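Local coordinates for UL37 (Suid herpesvirus 1, PDB 4K70), which probably helps to control intracellular trafficking of the virus as an inner tegument protein, and is represented here by its N-terminal half, at residues L52-Y57 with A105-A110; L68-A73 with G111-A116; A15-A20 with Y57-T62; A446-V451 with A464-L469; A76-R81 with T471-R476. All blocks are in the same frame, centred on the assembly; numbering follows the deposited sequence.

Contact 1: L52-Y57 with A105-A110; sequences LACRAY and AALTEA. With NA (sodium ion), chain L.
Cys-54 of helix 39-60 points at the end of helix 101-109, and its sulfur makes the tightest part of the contact. SG lies 3.5 Å from CD2 of Leu-107 and 4.1 Å from CB of Ala-106. With SG anti to its own carbonyl carbon (chi1 -76°), the sulfur reaches both residues. Leu-107 sets out away from helix 39-60, but its CD2 methyl comes back to the sulfur. Beside this pair, CB of Cys-54 sits 4.1 Å from CB of Ala-110. One turn on, Tyr-57 offers only the edge of its ring. Its CE2 is 3.6 Å from the carbonyl O of Ala-110, which lies near the ring plane. No hydrogen bond joins the two segments.

Further out, Tyr-57 leans on Ala-65 and Ala-66, and Ala-53 on Leu-68 and Ala-69, all of helix 63-78. Glu-109 ties the helices a second time. Its OE1 forms a salt bridge with Arg-51 of helix 39-60, while its OE2 binds a sodium ion at 2.4 Å. The closest CA atoms, of Cys-54 and Ala-110, are 5.9 Å apart. This is helix-to-helix-end packing in an all-helical fold, centred on Cys-54 and two alanines, with Leu-107 and the Tyr-57 edge beside them.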
# COMPACT_ATOMS: atom_id res chain seq x y z
N LEU A 52 15.73 31.14 -18.83
CA LEU A 52 15.09 31.22 -20.14
C LEU A 52 13.61 31.60 -20.04
O LEU A 52 13.07 32.29 -20.92
CB LEU A 52 15.23 29.88 -20.87
CG LEU A 52 16.62 29.55 -21.41
CD1 LEU A 52 16.70 28.08 -21.76
CD2 LEU A 52 16.90 30.40 -22.63
N ALA A 53 12.95 31.14 -18.99
CA ALA A 53 11.56 31.52 -18.80
C ALA A 53 11.47 32.98 -18.39
O ALA A 53 10.66 33.74 -18.91
CB ALA A 53 10.89 30.62 -17.77
N CYS A 54 12.33 33.38 -17.45
CA CYS A 54 12.37 34.77 -17.00
C CYS A 54 12.70 35.70 -18.16
O CYS A 54 12.11 36.77 -18.28
CB CYS A 54 13.37 34.95 -15.87
SG CYS A 54 12.74 34.34 -14.29
N ARG A 55 13.62 35.28 -19.02
CA ARG A 55 13.97 36.08 -20.18
C ARG A 55 12.82 36.11 -21.18
O ARG A 55 12.62 37.12 -21.87
CB ARG A 55 15.24 35.58 -20.85
CG ARG A 55 15.14 35.64 -22.36
CD ARG A 55 16.40 36.19 -23.01
NE ARG A 55 17.40 35.16 -23.28
CZ ARG A 55 17.18 34.04 -23.96
NH1 ARG A 55 15.97 33.77 -24.45
NH2 ARG A 55 18.17 33.18 -24.15
N ALA A 56 12.08 35.02 -21.28
CA ALA A 56 10.92 35.00 -22.15
C ALA A 56 9.88 36.07 -21.77
O ALA A 56 9.29 36.72 -22.63
CB ALA A 56 10.28 33.62 -22.17
N TYR A 57 9.67 36.26 -20.47
CA TYR A 57 8.69 37.25 -20.01
C TYR A 57 9.21 38.66 -20.25
O TYR A 57 8.46 39.53 -20.69
CB TYR A 57 8.34 37.05 -18.53
CG TYR A 57 7.44 38.14 -18.00
CD1 TYR A 57 6.11 38.24 -18.42
CD2 TYR A 57 7.90 39.07 -17.08
CE1 TYR A 57 5.28 39.23 -17.95
CE2 TYR A 57 7.07 40.07 -16.60
CZ TYR A 57 5.77 40.15 -17.04
OH TYR A 57 4.93 41.15 -16.56
N ALA A 105 16.90 36.12 -7.74
CA ALA A 105 17.52 37.22 -8.49
C ALA A 105 16.93 37.31 -9.90
O ALA A 105 16.64 38.40 -10.39
CB ALA A 105 19.04 37.05 -8.54
N ALA A 106 16.72 36.16 -10.53
CA ALA A 106 16.19 36.15 -11.90
C ALA A 106 14.73 36.57 -11.96
O ALA A 106 14.33 37.35 -12.83
CB ALA A 106 16.38 34.79 -12.55
N LEU A 107 13.92 36.04 -11.05
CA LEU A 107 12.51 36.39 -10.99
C LEU A 107 12.33 37.87 -10.63
O LEU A 107 11.49 38.56 -11.21
CB LEU A 107 11.76 35.49 -10.00
CG LEU A 107 11.55 34.04 -10.47
CD1 LEU A 107 11.13 33.14 -9.31
CD2 LEU A 107 10.53 33.98 -11.60
N THR A 108 13.12 38.35 -9.68
CA THR A 108 13.02 39.74 -9.21
C THR A 108 13.38 40.72 -10.33
O THR A 108 12.63 41.66 -10.62
CB THR A 108 13.94 40.00 -8.00
OG1 THR A 108 13.55 39.15 -6.91
CG2 THR A 108 13.84 41.46 -7.55
N GLU A 109 14.52 40.47 -10.96
CA GLU A 109 15.01 41.28 -12.07
C GLU A 109 14.03 41.29 -13.24
O GLU A 109 13.88 42.30 -13.92
CB GLU A 109 16.38 40.74 -12.50
CG GLU A 109 16.86 41.23 -13.85
CD GLU A 109 18.16 40.58 -14.28
OE1 GLU A 109 18.16 39.35 -14.52
OE2 GLU A 109 19.17 41.30 -14.38
N ALA A 110 13.34 40.17 -13.46
CA ALA A 110 12.30 40.12 -14.48
C ALA A 110 11.02 40.78 -13.96
O ALA A 110 10.04 40.90 -14.70
CB ALA A 110 12.02 38.68 -14.90
NA NA L . 19.85 43.36 -13.45

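Contact 2: L68-A73 with G111-A116; sequences LAENLA and GLRTSA
Glu-70 and Arg-113 form a salt bridge between helix 63-78 and the loop that joins helix 101-109 to helix 120-137. The contact is largely buried, and Glu-70 itself is buried. Arg-113 grips the carboxylate side-on. Its NE donates to OE2 of Glu-70 at 2.9 Å, and its NH2 to OE1 of Glu-70 at 3.0 Å. The two flat groups are not coplanar but 65° apart, and both nitrogens come from above the carboxylate plane. The backbone N of Arg-113 also donates to OE2 of Glu-70, at 2.6 Å, and meets the anti lone pair of OE2. OE2 is thus held by two donors of one residue. The carboxylate gets there on an extended chain (chi2 -173°).

A water links the two backbones. It donates to O of Glu-70 and O of Arg-113, and accepts from N of Ala-116. The apolar part is small: CD1 of Leu-112 meets CB of Ala-69 at 3.6 Å. Separately, the CB methyl of Ala-116 lies 3.5 Å from OD1 of Asn-71, whose ND2 is bonded to O of Val-67. Gly-111 starts the loop with a positive phi, in a Schellman motif.

Both charges have second partners on helix 438-458: Glu-450 for Arg-113 and Arg-457 for Glu-70. That helix also touches Asn-71 and Ala-116, and Tyr-57 of helix 39-60 packs on Leu-112.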
# COMPACT_ATOMS: atom_id res chain seq x y z
N LEU A 68 4.75 30.44 -16.60
CA LEU A 68 5.85 29.49 -16.66
C LEU A 68 6.91 29.83 -15.62
O LEU A 68 7.22 29.02 -14.75
CB LEU A 68 6.47 29.46 -18.06
CG LEU A 68 7.72 28.59 -18.26
CD1 LEU A 68 7.39 27.11 -18.10
CD2 LEU A 68 8.34 28.86 -19.62
N ALA A 69 7.46 31.05 -15.70
CA ALA A 69 8.56 31.44 -14.82
C ALA A 69 8.18 31.37 -13.35
O ALA A 69 8.94 30.85 -12.53
CB ALA A 69 9.02 32.84 -15.17
N GLU A 70 7.01 31.92 -13.02
CA GLU A 70 6.56 31.96 -11.63
C GLU A 70 6.18 30.57 -11.05
O GLU A 70 6.33 30.35 -9.84
CB GLU A 70 5.39 32.94 -11.49
CG GLU A 70 5.83 34.41 -11.47
CD GLU A 70 4.69 35.39 -11.15
OE1 GLU A 70 3.54 35.13 -11.56
OE2 GLU A 70 4.97 36.42 -10.50
N ASN A 71 5.71 29.66 -11.91
CA ASN A 71 5.30 28.33 -11.45
C ASN A 71 6.15 27.15 -11.94
O ASN A 71 5.76 25.98 -11.80
CB ASN A 71 3.84 28.10 -11.80
CG ASN A 71 2.93 29.17 -11.24
OD1 ASN A 71 2.47 29.09 -10.10
ND2 ASN A 71 2.69 30.21 -12.04
N LEU A 72 7.33 27.47 -12.47
CA LEU A 72 8.24 26.47 -13.00
C LEU A 72 8.64 25.43 -11.95
O LEU A 72 8.78 24.25 -12.25
CB LEU A 72 9.50 27.15 -13.56
CG LEU A 72 10.37 26.24 -14.42
CD1 LEU A 72 9.63 25.91 -15.71
CD2 LEU A 72 11.70 26.91 -14.71
N ALA A 73 8.83 25.87 -10.71
CA ALA A 73 9.21 24.93 -9.67
C ALA A 73 8.18 23.78 -9.55
O ALA A 73 8.53 22.60 -9.55
CB ALA A 73 9.39 25.64 -8.34
N GLY A 111 11.03 41.20 -12.70
CA GLY A 111 9.86 41.81 -12.09
C GLY A 111 8.70 40.84 -11.87
O GLY A 111 7.54 41.20 -12.06
N LEU A 112 9.02 39.61 -11.50
CA LEU A 112 8.00 38.60 -11.22
C LEU A 112 8.12 38.13 -9.78
O LEU A 112 9.05 38.50 -9.08
CB LEU A 112 8.14 37.40 -12.17
CG LEU A 112 7.89 37.58 -13.67
CD1 LEU A 112 8.31 36.32 -14.42
CD2 LEU A 112 6.44 37.90 -13.96
N ARG A 113 7.18 37.30 -9.35
CA ARG A 113 7.14 36.87 -7.96
C ARG A 113 7.93 35.60 -7.70
O ARG A 113 8.06 34.76 -8.59
CB ARG A 113 5.68 36.64 -7.54
CG ARG A 113 4.76 37.84 -7.78
CD ARG A 113 3.30 37.44 -7.55
NE ARG A 113 2.83 36.49 -8.56
CZ ARG A 113 1.88 35.58 -8.35
NH1 ARG A 113 1.31 35.46 -7.15
NH2 ARG A 113 1.51 34.77 -9.34
N THR A 114 8.44 35.45 -6.48
CA THR A 114 8.97 34.18 -6.04
C THR A 114 7.91 33.42 -5.25
O THR A 114 8.11 32.27 -4.85
CB THR A 114 10.19 34.36 -5.14
OG1 THR A 114 9.80 35.01 -3.92
CG2 THR A 114 11.26 35.18 -5.86
N SER A 115 6.76 34.05 -5.06
CA SER A 115 5.80 33.60 -4.06
C SER A 115 4.53 32.93 -4.59
O SER A 115 3.57 32.78 -3.85
CB SER A 115 5.38 34.80 -3.20
OG SER A 115 4.58 35.66 -3.99
N ALA A 116 4.52 32.53 -5.86
CA ALA A 116 3.36 31.82 -6.41
C ALA A 116 3.14 30.49 -5.69
O ALA A 116 4.06 29.95 -5.07
CB ALA A 116 3.52 31.60 -7.91
O HOH W 1 6.75 32.33 -7.82

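Contact 3: A15-A20 with Y57-T62; sequences ADHAVA and YVETGT
The His-17 ring and the Glu-59 carboxylate meet with their planes at a right angle, 89° apart. OE1 of Glu-59 comes to the edge of the imidazole, near its plane. ND1 of His-17 donates to OE1 of Glu-59 at 2.6 Å, but the bond is weak because it is bent, with an angle of 125° at the hydrogen. Glu-59 reaches across with an extended chain. The ring itself also rests on Arg-55 and Ala-56 of helix 39-60 and on Val-23 of helix 20-32.

The second meeting is apolar. CB of Ala-20 faces Thr-60 and lies 3.6 Å from its CB. It is also 3.9 Å from CG2 of Thr-62. CG2 of Thr-60 lies 3.9 Å from O of His-17.

Segment 15-20 is a loop leading into helix 20-32, with a type I turn from Asp-16 to the N-cap residue Val-19. Segment 57-62 is the last turn of helix 39-60 and the turn after it, where Gly-61 has positive phi and Thr-62 is the N-cap of helix 63-78. At the end of helix 39-60, Thr-60 makes an ST turn. Its OG1 is bonded to O of Ala-56 and accepts from N of Thr-62 at 3.2 Å and from OG1 of Thr-62 at 3.0 Å. For Thr-60 a chi1 of 77° turns OG1 to these partners and leaves CG2 for the other segment.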
# COMPACT_ATOMS: atom_id res chain seq x y z
N ALA A 15 15.85 30.87 -29.92
CA ALA A 15 15.69 32.31 -30.09
C ALA A 15 14.26 32.76 -30.45
O ALA A 15 13.31 32.34 -29.83
CB ALA A 15 16.71 32.82 -31.09
N ASP A 16 14.10 33.59 -31.48
CA ASP A 16 12.77 33.98 -31.91
C ASP A 16 11.96 34.90 -31.00
O ASP A 16 10.76 34.80 -30.93
CB ASP A 16 11.96 32.72 -32.18
CG ASP A 16 11.81 32.43 -33.67
OD1 ASP A 16 11.76 31.25 -34.08
OD2 ASP A 16 11.75 33.41 -34.43
N HIS A 17 12.61 35.79 -30.28
CA HIS A 17 11.93 36.56 -29.26
C HIS A 17 11.21 37.82 -29.69
O HIS A 17 10.40 38.37 -28.97
CB HIS A 17 12.87 36.80 -28.10
CG HIS A 17 12.83 35.71 -27.08
ND1 HIS A 17 12.98 35.94 -25.73
CD2 HIS A 17 12.59 34.39 -27.21
CE1 HIS A 17 12.86 34.80 -25.08
NE2 HIS A 17 12.63 33.84 -25.96
N ALA A 18 11.50 38.28 -30.90
CA ALA A 18 10.79 39.41 -31.45
C ALA A 18 9.43 38.95 -31.97
O ALA A 18 8.66 39.73 -32.49
CB ALA A 18 11.61 40.09 -32.52
N VAL A 19 9.15 37.67 -31.82
CA VAL A 19 7.90 37.08 -32.23
C VAL A 19 7.29 36.31 -31.06
O VAL A 19 7.44 35.10 -30.93
CB VAL A 19 8.02 36.30 -33.56
CG1 VAL A 19 9.46 35.97 -33.91
CG2 VAL A 19 7.10 35.11 -33.64
N ALA A 20 6.62 37.06 -30.20
CA ALA A 20 6.04 36.49 -28.98
C ALA A 20 5.19 35.23 -29.23
O ALA A 20 4.92 34.48 -28.29
CB ALA A 20 5.22 37.54 -28.24
N TYR A 57 9.67 36.26 -20.47
CA TYR A 57 8.69 37.25 -20.01
C TYR A 57 9.21 38.66 -20.25
O TYR A 57 8.46 39.53 -20.69
CB TYR A 57 8.34 37.05 -18.53
CG TYR A 57 7.44 38.14 -18.00
CD1 TYR A 57 6.11 38.24 -18.42
CD2 TYR A 57 7.90 39.07 -17.08
CE1 TYR A 57 5.28 39.23 -17.95
CE2 TYR A 57 7.07 40.07 -16.60
CZ TYR A 57 5.77 40.15 -17.04
OH TYR A 57 4.93 41.15 -16.56
N VAL A 58 10.48 38.88 -19.94
CA VAL A 58 11.13 40.16 -20.18
C VAL A 58 10.97 40.64 -21.63
O VAL A 58 10.68 41.81 -21.87
CB VAL A 58 12.63 40.11 -19.82
CG1 VAL A 58 13.37 41.28 -20.42
CG2 VAL A 58 12.83 40.10 -18.31
N GLU A 59 11.12 39.73 -22.58
CA GLU A 59 11.13 40.12 -23.99
C GLU A 59 9.77 40.08 -24.70
O GLU A 59 9.56 40.77 -25.69
CB GLU A 59 12.19 39.31 -24.76
CG GLU A 59 13.60 39.54 -24.20
CD GLU A 59 14.71 38.87 -25.00
OE1 GLU A 59 14.40 38.16 -25.98
OE2 GLU A 59 15.89 39.05 -24.63
N THR A 60 8.84 39.28 -24.19
CA THR A 60 7.53 39.16 -24.83
C THR A 60 6.43 39.70 -23.94
O THR A 60 5.34 40.03 -24.41
CB THR A 60 7.20 37.71 -25.21
OG1 THR A 60 6.80 37.00 -24.03
CG2 THR A 60 8.40 37.03 -25.85
N GLY A 61 6.72 39.78 -22.64
CA GLY A 61 5.74 40.26 -21.68
C GLY A 61 4.47 39.44 -21.64
O GLY A 61 3.44 39.90 -21.16
N THR A 62 4.54 38.22 -22.15
CA THR A 62 3.34 37.41 -22.27
C THR A 62 2.93 36.73 -20.97
O THR A 62 3.75 36.53 -20.05
CB THR A 62 3.47 36.34 -23.35
OG1 THR A 62 4.48 35.40 -22.95
CG2 THR A 62 3.86 36.97 -24.68

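Contact 4: A446-V451 with A464-L469; sequences ALLREV and AAREAL
Val-451 and Leu-469 carry the apolar part of the contact. They slide past each other in opposite directions, with CG2 of Val-451 3.7 Å from CD1 of Leu-469. The other branch of Leu-469 serves Leu-447. These two leucines cross at about a right angle and touch through their CD2 methyls, at 4.1 Å. Phe-31 of helix 20-32 and Val-67 of helix 63-78 also pack on Leu-469.

A second group of contacts is made by Arg-466, whose chain lies against aliphatic groups. Its CB is 3.9 Å from CG1 of Val-451. The chain leaves the helix with CG anti to the backbone N (chi1 176°), then bends at chi3. This lays the guanidinium beside Leu-448, whose CD2 sits over one face, 4.0 Å from NH1 of Arg-466.

The polar links run to residues outside the pair. NE of Arg-466 forms a salt bridge with Glu-455. Glu-450 accepts from N of Glu-117. No hydrogen bond joins the two segments themselves.

The axes of the two short segments approach to 10.3 Å, and their directions differ by 165°, nearly antiparallel. Helix 438-458 and helix 464-481 follow each other after a short loop. Together they make a helical hairpin, closed here by leucine and valine.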
# COMPACT_ATOMS: atom_id res chain seq x y z
N ALA A 446 -5.56 26.00 -7.27
CA ALA A 446 -4.35 26.76 -6.94
C ALA A 446 -3.61 27.24 -8.19
O ALA A 446 -3.21 28.40 -8.26
CB ALA A 446 -3.43 25.93 -6.06
N LEU A 447 -3.44 26.36 -9.17
CA LEU A 447 -2.77 26.71 -10.42
C LEU A 447 -3.52 27.80 -11.18
O LEU A 447 -2.92 28.75 -11.68
CB LEU A 447 -2.57 25.49 -11.31
CG LEU A 447 -1.75 25.67 -12.59
CD1 LEU A 447 -0.46 26.42 -12.33
CD2 LEU A 447 -1.44 24.32 -13.23
N LEU A 448 -4.85 27.68 -11.24
CA LEU A 448 -5.66 28.65 -11.96
C LEU A 448 -5.69 30.03 -11.29
O LEU A 448 -5.89 31.04 -11.96
CB LEU A 448 -7.08 28.13 -12.16
CG LEU A 448 -7.22 27.01 -13.19
CD1 LEU A 448 -8.68 26.60 -13.32
CD2 LEU A 448 -6.64 27.46 -14.53
N ARG A 449 -5.51 30.07 -9.97
CA ARG A 449 -5.38 31.34 -9.27
C ARG A 449 -4.12 32.07 -9.74
O ARG A 449 -4.10 33.29 -9.88
CB ARG A 449 -5.33 31.14 -7.75
CG ARG A 449 -6.68 30.72 -7.11
CD ARG A 449 -6.64 30.90 -5.60
NE ARG A 449 -5.72 29.98 -4.94
CZ ARG A 449 -6.05 28.77 -4.51
NH1 ARG A 449 -7.29 28.33 -4.68
NH2 ARG A 449 -5.16 28.00 -3.91
N GLU A 450 -3.05 31.31 -9.98
CA GLU A 450 -1.82 31.92 -10.47
C GLU A 450 -1.97 32.34 -11.92
O GLU A 450 -1.44 33.38 -12.34
CB GLU A 450 -0.63 30.98 -10.29
CG GLU A 450 -0.36 30.62 -8.84
CD GLU A 450 -0.19 31.84 -7.95
OE1 GLU A 450 -0.21 32.98 -8.46
OE2 GLU A 450 -0.03 31.65 -6.72
N VAL A 451 -2.70 31.54 -12.69
CA VAL A 451 -3.00 31.89 -14.07
C VAL A 451 -3.84 33.17 -14.11
O VAL A 451 -3.56 34.08 -14.89
CB VAL A 451 -3.73 30.76 -14.80
CG1 VAL A 451 -4.17 31.22 -16.18
CG2 VAL A 451 -2.82 29.54 -14.92
N ALA A 464 -4.29 31.73 -23.43
CA ALA A 464 -3.99 30.42 -24.00
C ALA A 464 -3.39 29.55 -22.90
O ALA A 464 -3.56 28.33 -22.90
CB ALA A 464 -3.02 30.56 -25.16
N ALA A 465 -2.68 30.19 -21.98
CA ALA A 465 -2.10 29.51 -20.83
C ALA A 465 -3.19 28.78 -20.05
O ALA A 465 -3.04 27.61 -19.72
CB ALA A 465 -1.39 30.51 -19.93
N ARG A 466 -4.29 29.48 -19.78
CA ARG A 466 -5.43 28.89 -19.10
C ARG A 466 -5.96 27.66 -19.83
O ARG A 466 -6.30 26.65 -19.20
CB ARG A 466 -6.55 29.92 -18.95
CG ARG A 466 -7.82 29.36 -18.34
CD ARG A 466 -8.79 30.46 -17.97
NE ARG A 466 -8.24 31.37 -16.97
CZ ARG A 466 -8.51 31.32 -15.67
NH1 ARG A 466 -9.34 30.40 -15.20
NH2 ARG A 466 -7.97 32.20 -14.84
N GLU A 467 -6.02 27.72 -21.15
CA GLU A 467 -6.62 26.64 -21.91
C GLU A 467 -5.69 25.43 -21.99
O GLU A 467 -6.14 24.29 -21.93
CB GLU A 467 -6.98 27.12 -23.31
CG GLU A 467 -8.05 26.27 -23.98
CD GLU A 467 -8.27 26.64 -25.43
OE1 GLU A 467 -8.19 27.85 -25.76
OE2 GLU A 467 -8.52 25.72 -26.23
N ALA A 468 -4.39 25.69 -22.13
CA ALA A 468 -3.40 24.62 -22.17
C ALA A 468 -3.35 23.86 -20.84
O ALA A 468 -3.45 22.64 -20.80
CB ALA A 468 -2.04 25.17 -22.52
N LEU A 469 -3.19 24.61 -19.75
CA LEU A 469 -3.10 24.02 -18.42
C LEU A 469 -4.36 23.25 -18.02
O LEU A 469 -4.28 22.16 -17.45
CB LEU A 469 -2.73 25.09 -17.38
CG LEU A 469 -1.29 25.59 -17.54
CD1 LEU A 469 -1.01 26.86 -16.72
CD2 LEU A 469 -0.30 24.48 -17.17

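Contact 5: A76-R81 with T471-R476; sequences ALWRLR and TWLAFR
Trp-472 is the first residue of segment 471-476 to touch the other side, and it meets both Trp-78 and Arg-79. Its CG is anti to the backbone N (chi1 -179°), which sends the indole out from helix 464-481. The edge of its six-membered ring points at one face of Trp-78, a T-shaped stack. CH2 of Trp-472 is 3.3 Å from CG of Trp-78. The centroids of the Trp-472 six-membered ring and the Trp-78 five-membered ring are 4.5 Å apart, and the planes stand at 69°. Arg-79 and Trp-472 approach from opposite directions, with CH2 of Trp-472 over a face of the guanidinium and NH1 of Arg-79 3.2 Å from CZ2 of Trp-472. That guanidinium also makes a cation-pi contact with Phe-30.

Next along the helix, CD2 of Leu-473 lies 3.8 Å from CZ2 of Trp-78. The two side chains cross at about a right angle.

Arg-476 follows one turn after Trp-472. Its CD lies over a face of the Trp-472 ring. Its guanidinium turns a face to CD1 of Trp-78, at the edge of that indole, with the planes 78° apart. NH1 of Arg-476 is also 3.9 Å from CG of Arg-79.

NE of Arg-476 lies 3.4 Å from NE1 of Trp-78. Both are donors, so they do not bond each other; both bond OD2 of Asp-173. NH2 of Arg-476 adds a salt bridge to Asp-175. The two carboxylates probably keep this buried arginine charged, and the shared acceptor Asp-173 probably allows the two N-H groups to sit side by side.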
# COMPACT_ATOMS: atom_id res chain seq x y z
N ALA A 76 7.87 21.64 -12.82
CA ALA A 76 9.04 20.76 -12.97
C ALA A 76 8.94 19.55 -12.04
O ALA A 76 9.34 18.45 -12.39
CB ALA A 76 10.32 21.54 -12.69
N LEU A 77 8.41 19.77 -10.84
CA LEU A 77 8.28 18.70 -9.86
C LEU A 77 7.14 17.74 -10.20
O LEU A 77 7.15 16.59 -9.77
CB LEU A 77 8.06 19.29 -8.47
CG LEU A 77 9.23 19.51 -7.51
CD1 LEU A 77 10.56 19.53 -8.23
CD2 LEU A 77 9.01 20.80 -6.73
N TRP A 78 6.18 18.22 -10.98
CA TRP A 78 4.92 17.49 -11.19
C TRP A 78 5.12 16.13 -11.86
O TRP A 78 4.44 15.15 -11.53
CB TRP A 78 3.98 18.32 -12.06
CG TRP A 78 2.51 18.10 -11.79
CD1 TRP A 78 1.81 16.93 -11.92
CD2 TRP A 78 1.56 19.09 -11.37
NE1 TRP A 78 0.47 17.14 -11.60
CE2 TRP A 78 0.30 18.46 -11.26
CE3 TRP A 78 1.65 20.46 -11.08
CZ2 TRP A 78 -0.85 19.14 -10.87
CZ3 TRP A 78 0.50 21.14 -10.70
CH2 TRP A 78 -0.74 20.48 -10.60
N ARG A 79 6.02 16.08 -12.84
CA ARG A 79 6.23 14.84 -13.57
C ARG A 79 7.54 14.19 -13.16
O ARG A 79 8.20 13.53 -13.96
CB ARG A 79 6.19 15.08 -15.08
CG ARG A 79 4.79 15.38 -15.63
CD ARG A 79 4.85 16.15 -16.96
NE ARG A 79 5.33 17.52 -16.78
CZ ARG A 79 4.67 18.61 -17.15
NH1 ARG A 79 3.49 18.51 -17.75
NH2 ARG A 79 5.19 19.81 -16.93
N LEU A 80 7.90 14.35 -11.90
CA LEU A 80 9.19 13.88 -11.40
C LEU A 80 9.23 12.36 -11.16
O LEU A 80 8.33 11.79 -10.55
CB LEU A 80 9.55 14.64 -10.12
CG LEU A 80 10.99 14.59 -9.64
CD1 LEU A 80 11.89 15.25 -10.67
CD2 LEU A 80 11.11 15.27 -8.29
N ARG A 81 10.27 11.70 -11.66
CA ARG A 81 10.50 10.29 -11.36
C ARG A 81 11.68 10.15 -10.40
O ARG A 81 12.84 10.31 -10.80
CB ARG A 81 10.75 9.46 -12.62
CG ARG A 81 10.77 7.95 -12.34
CD ARG A 81 11.55 7.15 -13.36
NE ARG A 81 10.85 7.03 -14.63
CZ ARG A 81 9.82 6.21 -14.84
NH1 ARG A 81 9.33 5.46 -13.86
NH2 ARG A 81 9.25 6.18 -16.04
N THR A 471 -6.40 21.82 -20.12
CA THR A 471 -6.38 20.63 -20.95
C THR A 471 -5.47 19.57 -20.35
O THR A 471 -5.79 18.38 -20.33
CB THR A 471 -5.92 20.96 -22.38
OG1 THR A 471 -6.87 21.85 -22.98
CG2 THR A 471 -5.78 19.70 -23.22
N TRP A 472 -4.32 20.01 -19.85
CA TRP A 472 -3.37 19.10 -19.22
C TRP A 472 -3.92 18.48 -17.94
O TRP A 472 -3.86 17.27 -17.75
CB TRP A 472 -2.08 19.86 -18.91
CG TRP A 472 -1.05 19.00 -18.29
CD1 TRP A 472 -0.45 17.91 -18.84
CD2 TRP A 472 -0.49 19.15 -16.98
NE1 TRP A 472 0.46 17.37 -17.96
CE2 TRP A 472 0.45 18.11 -16.81
CE3 TRP A 472 -0.69 20.06 -15.94
CZ2 TRP A 472 1.19 17.96 -15.64
CZ3 TRP A 472 0.05 19.91 -14.78
CH2 TRP A 472 0.98 18.86 -14.64
N LEU A 473 -4.47 19.32 -17.07
CA LEU A 473 -4.96 18.87 -15.78
C LEU A 473 -6.17 17.97 -15.91
O LEU A 473 -6.38 17.07 -15.09
CB LEU A 473 -5.33 20.07 -14.92
CG LEU A 473 -4.21 21.01 -14.48
CD1 LEU A 473 -4.79 22.24 -13.82
CD2 LEU A 473 -3.28 20.28 -13.53
N ALA A 474 -6.99 18.22 -16.93
CA ALA A 474 -8.18 17.41 -17.18
C ALA A 474 -7.78 16.03 -17.66
O ALA A 474 -8.35 15.02 -17.25
CB ALA A 474 -9.08 18.10 -18.19
N PHE A 475 -6.78 15.98 -18.54
CA PHE A 475 -6.27 14.71 -19.02
C PHE A 475 -5.72 13.90 -17.86
O PHE A 475 -6.01 12.71 -17.73
CB PHE A 475 -5.18 14.93 -20.07
CG PHE A 475 -4.45 13.68 -20.43
CD1 PHE A 475 -5.05 12.70 -21.19
CD2 PHE A 475 -3.14 13.49 -20.01
CE1 PHE A 475 -4.37 11.54 -21.53
CE2 PHE A 475 -2.45 12.34 -20.34
CZ PHE A 475 -3.07 11.36 -21.10
N ARG A 476 -4.94 14.55 -17.00
CA ARG A 476 -4.37 13.86 -15.84
C ARG A 476 -5.46 13.36 -14.88
O ARG A 476 -5.39 12.23 -14.41
CB ARG A 476 -3.34 14.74 -15.12
CG ARG A 476 -2.00 14.79 -15.86
CD ARG A 476 -0.90 15.47 -15.06
NE ARG A 476 -0.51 14.73 -13.86
CZ ARG A 476 0.55 13.92 -13.79
NH1 ARG A 476 1.30 13.73 -14.86
NH2 ARG A 476 0.84 13.30 -12.65

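In the fold
Contact 3 is the first to close a loop, bringing the start of helix 20-32 to the turn between helices 39-60 and 63-78. Contact 1 opens before that loop is finished, so the two cross; they share Tyr-57. Contact 2 begins after contact 3 has closed and crosses contact 1, which it touches through the end of helix 101-109. Contact 5 opens within both of these loops, crosses them, and spans almost 400 residues. It brings the end of helix 63-78 to helix 464-481. Contact 4 lies wholly within that span. Its helix 438-458 also touches contact 2. The hairpin at the end of this N-terminal half thus packs with the first helices.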